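Local structure of putative phosphonate binding protein for ABC transporter (Prochlorococcus marinus str. MIT 9301, 5LQ5) at residues A140-E143 against I144-K148; G153-S157 against H158-I162; N176-V179 against W180-N183. The protein binds inorganic phosphite strongly, and methylphosphonate and phosphate only very weakly, probably as the solute-binding component of an ABC transporter. One frame throughout, in Å; residues are numbered along the deposited sequence.

Contact 1 of 3, residues A140-E143 against I144-K148; sequences AGVE and IKHFK
H146 turns its imidazole back along the chain so that ND1 meets the backbone N of E143. The bond is 3.0 Å from E143 N to H146 ND1 and nearly straight at the hydrogen (167°), though the donor sits 29° out of the ring plane. Accepting here, ND1 carries no proton. The ring gets there because CG of H146 stands anti to its own carbonyl carbon (chi1 -64°), which sets ND1 beside the backbone N of E143. Its backbone answers in the reverse direction: H146 N gives a hydrogen to E143 O at 2.9 Å, arriving from above the carbonyl plane. Both polar backbone atoms of E143 are thus held by one residue. On one face of the imidazole lies CG of K145, offset toward the rim, while CA of V142 approaches the ring edge near its plane.

The extended chains of E143 and K145 run side by side in the same direction, yet OE2 of E143 and NZ of K145 remain 4.1 Å apart, so their attraction falls short of a salt bridge. Inward, the V142 and F147 side chains cross at about a right angle, with V142 CG1 reaching CE1 of F147 at 4.1 Å. Both rest on L137 of helix 127-139, and the F147 ring also stacks with F119. At the head of the turn, G141 takes positive phi and closes helix 127-139 in a Schellman motif. After V142 and E143 the chain makes the 3-10 turn 144-146, within the helix-to-strand connection of an alpha/beta lobe of a periplasmic binding protein.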
ATOM      1  N   ALA A 140     -18.508   2.139  13.405  1.00 27.32           N
ATOM      2  CA  ALA A 140     -18.720   3.087  14.558  1.00 26.92           C
ATOM      3  C   ALA A 140     -19.867   4.122  14.385  1.00 28.47           C
ATOM      4  O   ALA A 140     -20.088   4.968  15.264  1.00 31.82           O
ATOM      5  CB  ALA A 140     -17.429   3.834  14.839  1.00 28.25           C
ATOM      6  N   GLY A 141     -20.569   4.065  13.262  1.00 24.55           N
ATOM      7  CA  GLY A 141     -21.621   5.037  12.931  1.00 30.86           C
ATOM      8  C   GLY A 141     -21.153   6.355  12.367  1.00 27.59           C
ATOM      9  O   GLY A 141     -21.940   7.306  12.310  1.00 31.90           O
ATOM     10  N   VAL A 142     -19.879   6.396  11.942  1.00 24.63           N
ATOM     11  CA  VAL A 142     -19.283   7.597  11.342  1.00 22.92           C
ATOM     12  C   VAL A 142     -19.259   7.422   9.815  1.00 23.82           C
ATOM     13  O   VAL A 142     -18.698   6.432   9.300  1.00 26.33           O
ATOM     14  CB  VAL A 142     -17.866   7.923  11.873  1.00 21.43           C
ATOM     15  CG1 VAL A 142     -17.382   9.255  11.318  1.00 23.63           C
ATOM     16  CG2 VAL A 142     -17.852   7.912  13.406  1.00 29.57           C
ATOM     17  N   GLU A 143     -19.827   8.409   9.121  1.00 23.10           N
ATOM     18  CA  GLU A 143     -19.825   8.485   7.651  1.00 24.34           C
ATOM     19  C   GLU A 143     -19.087   9.751   7.249  1.00 26.17           C
ATOM     20  O   GLU A 143     -18.954  10.715   8.040  1.00 23.46           O
ATOM     21  CB  GLU A 143     -21.250   8.502   7.078  1.00 29.09           C
ATOM     22  CG  GLU A 143     -22.033   7.233   7.398  1.00 29.87           C
ATOM     23  CD  GLU A 143     -23.428   7.218   6.815  1.00 48.30           C
ATOM     24  OE1 GLU A 143     -23.566   7.313   5.578  1.00 53.14           O
ATOM     25  OE2 GLU A 143     -24.387   7.081   7.595  1.00 50.84           O
ATOM     26  N   ILE A 144     -18.632   9.784   6.006  1.00 21.52           N
ATOM     27  CA  ILE A 144     -17.920  10.969   5.473  1.00 22.90           C
ATOM     28  C   ILE A 144     -18.693  12.295   5.671  1.00 24.74           C
ATOM     29  O   ILE A 144     -18.106  13.341   6.003  1.00 24.23           O
ATOM     30  CB  ILE A 144     -17.513  10.763   3.990  1.00 23.70           C
ATOM     31  CG1 ILE A 144     -16.430   9.692   3.945  1.00 27.38           C
ATOM     32  CG2 ILE A 144     -17.024  12.059   3.354  1.00 26.13           C
ATOM     33  CD1 ILE A 144     -16.086   9.196   2.553  1.00 29.66           C
ATOM     34  N   LYS A 145     -20.001  12.250   5.487  1.00 24.98           N
ATOM     35  CA  LYS A 145     -20.826  13.442   5.669  1.00 27.48           C
ATOM     36  C   LYS A 145     -20.791  14.055   7.091  1.00 25.57           C
ATOM     37  O   LYS A 145     -21.191  15.184   7.287  1.00 27.31           O
ATOM     38  CB  LYS A 145     -22.268  13.147   5.289  1.00 31.11           C
ATOM     39  CG  LYS A 145     -22.946  12.180   6.251  1.00 33.10           C
ATOM     40  CD  LYS A 145     -24.375  11.953   5.834  1.00 36.07           C
ATOM     41  CE  LYS A 145     -25.064  11.118   6.882  1.00 38.89           C
ATOM     42  NZ  LYS A 145     -26.268  10.498   6.259  1.00 55.80           N
ATOM     43  N   HIS A 146     -20.303  13.296   8.059  1.00 22.04           N
ATOM     44  CA  HIS A 146     -20.179  13.765   9.460  1.00 24.70           C
ATOM     45  C   HIS A 146     -18.940  14.588   9.749  1.00 27.06           C
ATOM     46  O   HIS A 146     -18.806  15.158  10.823  1.00 25.18           O
ATOM     47  CB  HIS A 146     -20.218  12.598  10.425  1.00 24.96           C
ATOM     48  CG  HIS A 146     -21.522  11.860  10.406  1.00 26.42           C
ATOM     49  ND1 HIS A 146     -21.602  10.489  10.443  1.00 29.96           N
ATOM     50  CD2 HIS A 146     -22.801  12.305  10.333  1.00 35.27           C
ATOM     51  CE1 HIS A 146     -22.869  10.115  10.417  1.00 35.82           C
ATOM     52  NE2 HIS A 146     -23.618  11.199  10.336  1.00 41.62           N
ATOM     53  N   PHE A 147     -17.996  14.579   8.833  1.00 23.68           N
ATOM     54  CA  PHE A 147     -16.801  15.386   8.991  1.00 24.94           C
ATOM     55  C   PHE A 147     -17.079  16.851   8.710  1.00 27.05           C
ATOM     56  O   PHE A 147     -18.060  17.189   8.040  1.00 25.29           O
ATOM     57  CB  PHE A 147     -15.678  14.847   8.111  1.00 20.08           C
ATOM     58  CG  PHE A 147     -15.207  13.444   8.493  1.00 20.31           C
ATOM     59  CD1 PHE A 147     -14.906  13.111   9.808  1.00 20.98           C
ATOM     60  CD2 PHE A 147     -15.024  12.474   7.519  1.00 18.92           C
ATOM     61  CE1 PHE A 147     -14.458  11.848  10.143  1.00 22.81           C
ATOM     62  CE2 PHE A 147     -14.559  11.219   7.847  1.00 22.87           C
ATOM     63  CZ  PHE A 147     -14.279  10.902   9.157  1.00 24.17           C
ATOM     64  N   LYS A 148     -16.198  17.697   9.243  1.00 25.59           N
ATOM     65  CA  LYS A 148     -16.207  19.143   8.972  1.00 29.70           C
ATOM     66  C   LYS A 148     -16.187  19.326   7.442  1.00 31.79           C
ATOM     67  O   LYS A 148     -15.347  18.743   6.737  1.00 37.20           O
ATOM     68  CB  LYS A 148     -15.022  19.840   9.700  1.00 36.65           C
ATOM     69  CG  LYS A 148     -14.990  21.366   9.649  1.00 48.03           C
ATOM     70  CD  LYS A 148     -16.104  21.998  10.460  1.00 45.37           C
ATOM     71  CE  LYS A 148     -15.809  22.058  11.944  1.00 41.99           C
ATOM     72  NZ  LYS A 148     -16.982  22.622  12.679  1.00 43.66           N
TER

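Contact 2 of 3, residues G153-S157 against H158-I162; sequences GFSGS and HDATI
S157 caps the helix that begins at H158: its OG accepts from the backbone N of A160 at 2.9 Å, with 158° at the hydrogen. The backbone of S157 adds a second bond, its O receiving T161 N at 3.0 Å as the first helical step. Replacing S157 by an alanine would probably leave the N-H of A160 without its capping acceptor and the first turn less firmly fixed.

Two hydroxyls and a carbonyl make the other polar cluster. T161 OG1 lies 2.7 Å from S155 OG and 3.0 Å from S157 O, and its single proton could serve either. With OG1 of T161 anti to its carbonyl carbon (chi1 -61°), the hydroxyl faces back toward the loop leading into the helix. S155 OG also has a weak bond to F121 O of the neighbouring strand.

Van der Waals contact is small: the methyl of A160 sits 3.4 Å from S157 OG and 3.8 Å from S155 O. H158, next after the cap, directs NE2 to an oxygen of the bound phosphite. Cap and hydroxyls probably help fix the helix start carrying this ligand-binding histidine, and the helix amino terminus probably adds some favourable field for the anion.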
ATOM      1  N   GLY A 153     -10.818  14.574   3.071  1.00 19.20           N
ATOM      2  CA  GLY A 153      -9.670  14.708   2.148  1.00 16.51           C
ATOM      3  C   GLY A 153      -9.188  13.319   1.662  1.00 18.26           C
ATOM      4  O   GLY A 153      -9.462  12.289   2.295  1.00 15.75           O
ATOM      5  N   PHE A 154      -8.500  13.311   0.528  1.00 17.06           N
ATOM      6  CA  PHE A 154      -7.784  12.151  -0.015  1.00 15.98           C
ATOM      7  C   PHE A 154      -6.397  12.663  -0.388  1.00 17.91           C
ATOM      8  O   PHE A 154      -6.217  13.363  -1.374  1.00 20.71           O
ATOM      9  CB  PHE A 154      -8.507  11.532  -1.194  1.00 16.47           C
ATOM     10  CG  PHE A 154      -9.909  11.071  -0.859  1.00 16.66           C
ATOM     11  CD1 PHE A 154     -10.147   9.852  -0.264  1.00 17.58           C
ATOM     12  CD2 PHE A 154     -11.014  11.878  -1.141  1.00 21.66           C
ATOM     13  CE1 PHE A 154     -11.416   9.433   0.047  1.00 18.31           C
ATOM     14  CE2 PHE A 154     -12.284  11.449  -0.832  1.00 22.67           C
ATOM     15  CZ  PHE A 154     -12.492  10.236  -0.231  1.00 23.56           C
ATOM     16  N   SER A 155      -5.412  12.289   0.422  1.00 16.09           N
ATOM     17  CA  SER A 155      -4.082  12.863   0.311  1.00 17.32           C
ATOM     18  C   SER A 155      -3.257  12.232  -0.799  1.00 19.45           C
ATOM     19  O   SER A 155      -2.292  12.822  -1.252  1.00 21.15           O
ATOM     20  CB  SER A 155      -3.326  12.643   1.637  1.00 15.92           C
ATOM     21  OG  SER A 155      -2.908  11.301   1.699  1.00 17.13           O
ATOM     22  N   GLY A 156      -3.616  11.008  -1.188  1.00 16.71           N
ATOM     23  CA  GLY A 156      -2.860  10.242  -2.173  1.00 18.50           C
ATOM     24  C   GLY A 156      -1.742   9.341  -1.717  1.00 16.95           C
ATOM     25  O   GLY A 156      -1.259   8.506  -2.464  1.00 19.05           O
ATOM     26  N   SER A 157      -1.296   9.516  -0.488  1.00 16.09           N
ATOM     27  CA  SER A 157      -0.194   8.679   0.003  1.00 16.62           C
ATOM     28  C   SER A 157      -0.147   8.724   1.516  1.00 16.78           C
ATOM     29  O   SER A 157      -0.629   9.668   2.153  1.00 16.36           O
ATOM     30  CB  SER A 157       1.153   9.111  -0.572  1.00 20.14           C
ATOM     31  OG  SER A 157       1.856  10.032   0.275  1.00 20.68           O
ATOM     32  N   HIS A 158       0.482   7.703   2.089  1.00 16.53           N
ATOM     33  CA  HIS A 158       0.570   7.632   3.553  1.00 16.65           C
ATOM     34  C   HIS A 158       1.481   8.743   4.095  1.00 17.46           C
ATOM     35  O   HIS A 158       1.213   9.315   5.169  1.00 17.96           O
ATOM     36  CB  HIS A 158       1.013   6.258   4.008  1.00 18.56           C
ATOM     37  CG  HIS A 158       0.123   5.178   3.508  1.00 15.70           C
ATOM     38  ND1 HIS A 158      -1.232   5.164   3.759  1.00 16.86           N
ATOM     39  CD2 HIS A 158       0.360   4.163   2.641  1.00 18.32           C
ATOM     40  CE1 HIS A 158      -1.776   4.144   3.119  1.00 16.87           C
ATOM     41  NE2 HIS A 158      -0.829   3.507   2.456  1.00 17.86           N
ATOM     42  N   ASP A 159       2.566   9.039   3.379  1.00 16.96           N
ATOM     43  CA  ASP A 159       3.473  10.156   3.822  1.00 16.98           C
ATOM     44  C   ASP A 159       2.715  11.494   3.752  1.00 18.89           C
ATOM     45  O   ASP A 159       2.810  12.339   4.652  1.00 20.32           O
ATOM     46  CB  ASP A 159       4.756  10.226   3.012  1.00 19.03           C
ATOM     47  CG  ASP A 159       5.741   9.133   3.341  1.00 20.61           C
ATOM     48  OD1 ASP A 159       5.701   8.555   4.466  1.00 26.49           O
ATOM     49  OD2 ASP A 159       6.610   8.917   2.459  1.00 22.53           O
ATOM     50  N   ALA A 160       1.890  11.649   2.707  1.00 16.94           N
ATOM     51  CA  ALA A 160       1.138  12.898   2.572  1.00 16.63           C
ATOM     52  C   ALA A 160       0.051  13.085   3.638  1.00 16.48           C
ATOM     53  O   ALA A 160      -0.196  14.200   4.077  1.00 18.60           O
ATOM     54  CB  ALA A 160       0.550  13.041   1.191  1.00 18.09           C
ATOM     55  N   THR A 161      -0.541  11.981   4.092  1.00 15.67           N
ATOM     56  CA  THR A 161      -1.519  12.027   5.175  1.00 16.98           C
ATOM     57  C   THR A 161      -0.866  12.525   6.464  1.00 18.69           C
ATOM     58  O   THR A 161      -1.360  13.417   7.099  1.00 17.84           O
ATOM     59  CB  THR A 161      -2.130  10.640   5.393  1.00 15.68           C
ATOM     60  OG1 THR A 161      -2.787  10.262   4.187  1.00 17.52           O
ATOM     61  CG2 THR A 161      -3.094  10.604   6.526  1.00 18.17           C
ATOM     62  N   ILE A 162       0.297  11.949   6.776  1.00 18.43           N
ATOM     63  CA  ILE A 162       1.060  12.374   7.967  1.00 17.90           C
ATOM     64  C   ILE A 162       1.329  13.885   7.862  1.00 19.97           C
ATOM     65  O   ILE A 162       1.117  14.623   8.817  1.00 20.09           O
ATOM     66  CB  ILE A 162       2.385  11.590   8.095  1.00 20.09           C
ATOM     67  CG1 ILE A 162       2.098  10.143   8.494  1.00 20.11           C
ATOM     68  CG2 ILE A 162       3.329  12.284   9.081  1.00 23.58           C
ATOM     69  CD1 ILE A 162       3.298   9.217   8.315  1.00 23.30           C
TER

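Contact 3 of 3, residues N176-V179 against W180-N183; sequences NKQV and WENN
K177 and E181 form a salt bridge one helical turn apart, NZ of K177 meeting OE2 of E181 at 2.7 Å. The ammonium comes to the syn side of the carboxylate, 16° out of its plane. The lysine chain is extended until its last torsion bends (chi4 -80°), bringing NZ round to the acid, and CG of E181 passes 3.5 Å from K177 O.

V179 O is gripped twice by N183, at 3.0 Å by its backbone N and at 3.0 Å by its side-chain ND2, the two donors arriving from opposite faces of the carbonyl plane. N183 ND2 has D159 as a second acceptor. At the helix start, N176 is the N-cap: its OD1 accepts V179 N at 3.0 Å, the donor standing well above the amide's carbonyl plane, while its ND2 goes to Y206 OH of the phosphite pocket. More loosely, Q178 NE2 makes a long, weak bond to N182 OD1, their amide planes 45° apart; N182 ND2 pairs more firmly with N248.

Packing completes the turn. CG1 of V179 lies alongside N183, 3.5 Å from ND2, and CB of W180 comes 3.4 Å from K177 O as the indole turns away onto V93, V95 and L194. Charge is thus paired on one side of the helix, the buried amides of N176 and N183 serve its backbone, and N176 probably helps position Y206 at the ligand.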
ATOM      1  N   ASN A 176      -1.461   3.574   6.701  1.00 16.97           N
ATOM      2  CA  ASN A 176      -0.605   2.375   6.855  1.00 18.37           C
ATOM      3  C   ASN A 176       0.185   2.446   8.192  1.00 21.02           C
ATOM      4  O   ASN A 176       0.935   3.383   8.427  1.00 20.30           O
ATOM      5  CB  ASN A 176       0.318   2.374   5.636  1.00 18.30           C
ATOM      6  CG  ASN A 176       1.364   1.295   5.635  1.00 20.04           C
ATOM      7  OD1 ASN A 176       1.936   0.963   6.670  1.00 22.47           O
ATOM      8  ND2 ASN A 176       1.660   0.760   4.453  1.00 20.92           N
ATOM      9  N   LYS A 177       0.057   1.437   9.040  1.00 20.20           N
ATOM     10  CA  LYS A 177       0.689   1.468  10.403  1.00 21.55           C
ATOM     11  C   LYS A 177       2.229   1.378  10.308  1.00 21.70           C
ATOM     12  O   LYS A 177       2.950   2.035  11.061  1.00 24.72           O
ATOM     13  CB  LYS A 177       0.145   0.332  11.276  1.00 23.32           C
ATOM     14  CG  LYS A 177       0.847   0.195  12.635  1.00 24.21           C
ATOM     15  CD  LYS A 177       0.016  -0.729  13.517  1.00 30.55           C
ATOM     16  CE  LYS A 177       0.597  -0.873  14.920  1.00 40.99           C
ATOM     17  NZ  LYS A 177       1.717  -1.841  14.924  1.00 52.17           N
ATOM     18  N   GLN A 178       2.724   0.574   9.364  1.00 22.44           N
ATOM     19  CA  GLN A 178       4.187   0.473   9.114  1.00 25.70           C
ATOM     20  C   GLN A 178       4.822   1.809   8.704  1.00 25.93           C
ATOM     21  O   GLN A 178       5.897   2.164   9.132  1.00 26.27           O
ATOM     22  CB  GLN A 178       4.507  -0.600   8.058  1.00 35.36           C
ATOM     23  CG  GLN A 178       5.972  -0.980   7.990  1.00 51.06           C
ATOM     24  CD  GLN A 178       6.432  -1.724   9.238  1.00 41.19           C
ATOM     25  OE1 GLN A 178       5.911  -2.788   9.543  1.00 59.66           O
ATOM     26  NE2 GLN A 178       7.407  -1.161   9.962  1.00 65.43           N
ATOM     27  N   VAL A 179       4.116   2.561   7.875  1.00 23.61           N
ATOM     28  CA  VAL A 179       4.600   3.855   7.419  1.00 22.01           C
ATOM     29  C   VAL A 179       4.631   4.838   8.602  1.00 25.07           C
ATOM     30  O   VAL A 179       5.567   5.608   8.754  1.00 25.41           O
ATOM     31  CB  VAL A 179       3.780   4.421   6.232  1.00 21.92           C
ATOM     32  CG1 VAL A 179       4.171   5.857   5.922  1.00 23.97           C
ATOM     33  CG2 VAL A 179       4.001   3.584   4.974  1.00 21.44           C
ATOM     34  N   TRP A 180       3.592   4.800   9.425  1.00 21.65           N
ATOM     35  CA  TRP A 180       3.514   5.623  10.623  1.00 24.96           C
ATOM     36  C   TRP A 180       4.731   5.348  11.526  1.00 26.26           C
ATOM     37  O   TRP A 180       5.454   6.265  11.930  1.00 26.35           O
ATOM     38  CB  TRP A 180       2.226   5.340  11.371  1.00 23.66           C
ATOM     39  CG  TRP A 180       2.194   5.816  12.793  1.00 24.11           C
ATOM     40  CD1 TRP A 180       2.151   5.026  13.916  1.00 27.14           C
ATOM     41  CD2 TRP A 180       2.193   7.176  13.253  1.00 21.66           C
ATOM     42  NE1 TRP A 180       2.121   5.819  15.046  1.00 28.03           N
ATOM     43  CE2 TRP A 180       2.141   7.140  14.667  1.00 25.06           C
ATOM     44  CE3 TRP A 180       2.223   8.423  12.609  1.00 25.89           C
ATOM     45  CZ2 TRP A 180       2.133   8.309  15.449  1.00 34.02           C
ATOM     46  CZ3 TRP A 180       2.226   9.584  13.388  1.00 27.62           C
ATOM     47  CH2 TRP A 180       2.185   9.510  14.802  1.00 29.19           C
ATOM     48  N   GLU A 181       4.987   4.067  11.764  1.00 28.22           N
ATOM     49  CA  GLU A 181       6.161   3.668  12.602  1.00 30.03           C
ATOM     50  C   GLU A 181       7.513   4.060  12.008  1.00 32.69           C
ATOM     51  O   GLU A 181       8.391   4.508  12.726  1.00 37.61           O
ATOM     52  CB  GLU A 181       6.107   2.173  12.915  1.00 32.62           C
ATOM     53  CG  GLU A 181       4.962   1.833  13.857  1.00 34.53           C
ATOM     54  CD  GLU A 181       4.669   0.349  13.969  1.00 66.20           C
ATOM     55  OE1 GLU A 181       5.426  -0.479  13.416  1.00 77.26           O
ATOM     56  OE2 GLU A 181       3.658   0.009  14.625  1.00 48.33           O
ATOM     57  N   ASN A 182       7.681   3.873  10.704  1.00 31.13           N
ATOM     58  CA  ASN A 182       8.913   4.305   9.990  1.00 40.74           C
ATOM     59  C   ASN A 182       9.194   5.790  10.135  1.00 41.93           C
ATOM     60  O   ASN A 182      10.328   6.205  10.295  1.00 43.13           O
ATOM     61  CB  ASN A 182       8.847   3.978   8.495  1.00 39.29           C
ATOM     62  CG  ASN A 182       8.930   2.509   8.228  1.00 41.81           C
ATOM     63  OD1 ASN A 182       9.063   1.706   9.146  1.00 42.15           O
ATOM     64  ND2 ASN A 182       8.808   2.139   6.967  1.00 40.77           N
ATOM     65  N   ASN A 183       8.141   6.583  10.052  1.00 32.26           N
ATOM     66  CA  ASN A 183       8.270   8.049  10.158  1.00 30.46           C
ATOM     67  C   ASN A 183       8.596   8.487  11.588  1.00 31.09           C
ATOM     68  O   ASN A 183       9.406   9.366  11.817  1.00 36.84           O
ATOM     69  CB  ASN A 183       7.025   8.745   9.658  1.00 29.38           C
ATOM     70  CG  ASN A 183       7.072   8.977   8.200  1.00 33.49           C
ATOM     71  OD1 ASN A 183       7.664   9.937   7.773  1.00 45.37           O
ATOM     72  ND2 ASN A 183       6.465   8.095   7.415  1.00 32.61           N
TER

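How the contacts relate
The three contacts follow one another along the chain, neither nested nor crossed, and each is a turn of one continuous stretch. Contact 1 comes first, in the connection from helix 127-139 to strand 153-154, an edge strand of the five-stranded sheet. Contact 2 closes the step from that strand into helix 158-167, with centres about 18 Å from contact 1 and no touch. The chain then returns through strand 172-176, and contact 3 starts helix 177-186, about 25 Å from contact 1 between centres. Contacts 2 and 3 do meet, through the D159-N183 pair, tying the first turn of helix 158-167 to the body of helix 177-186 beside the phosphite site.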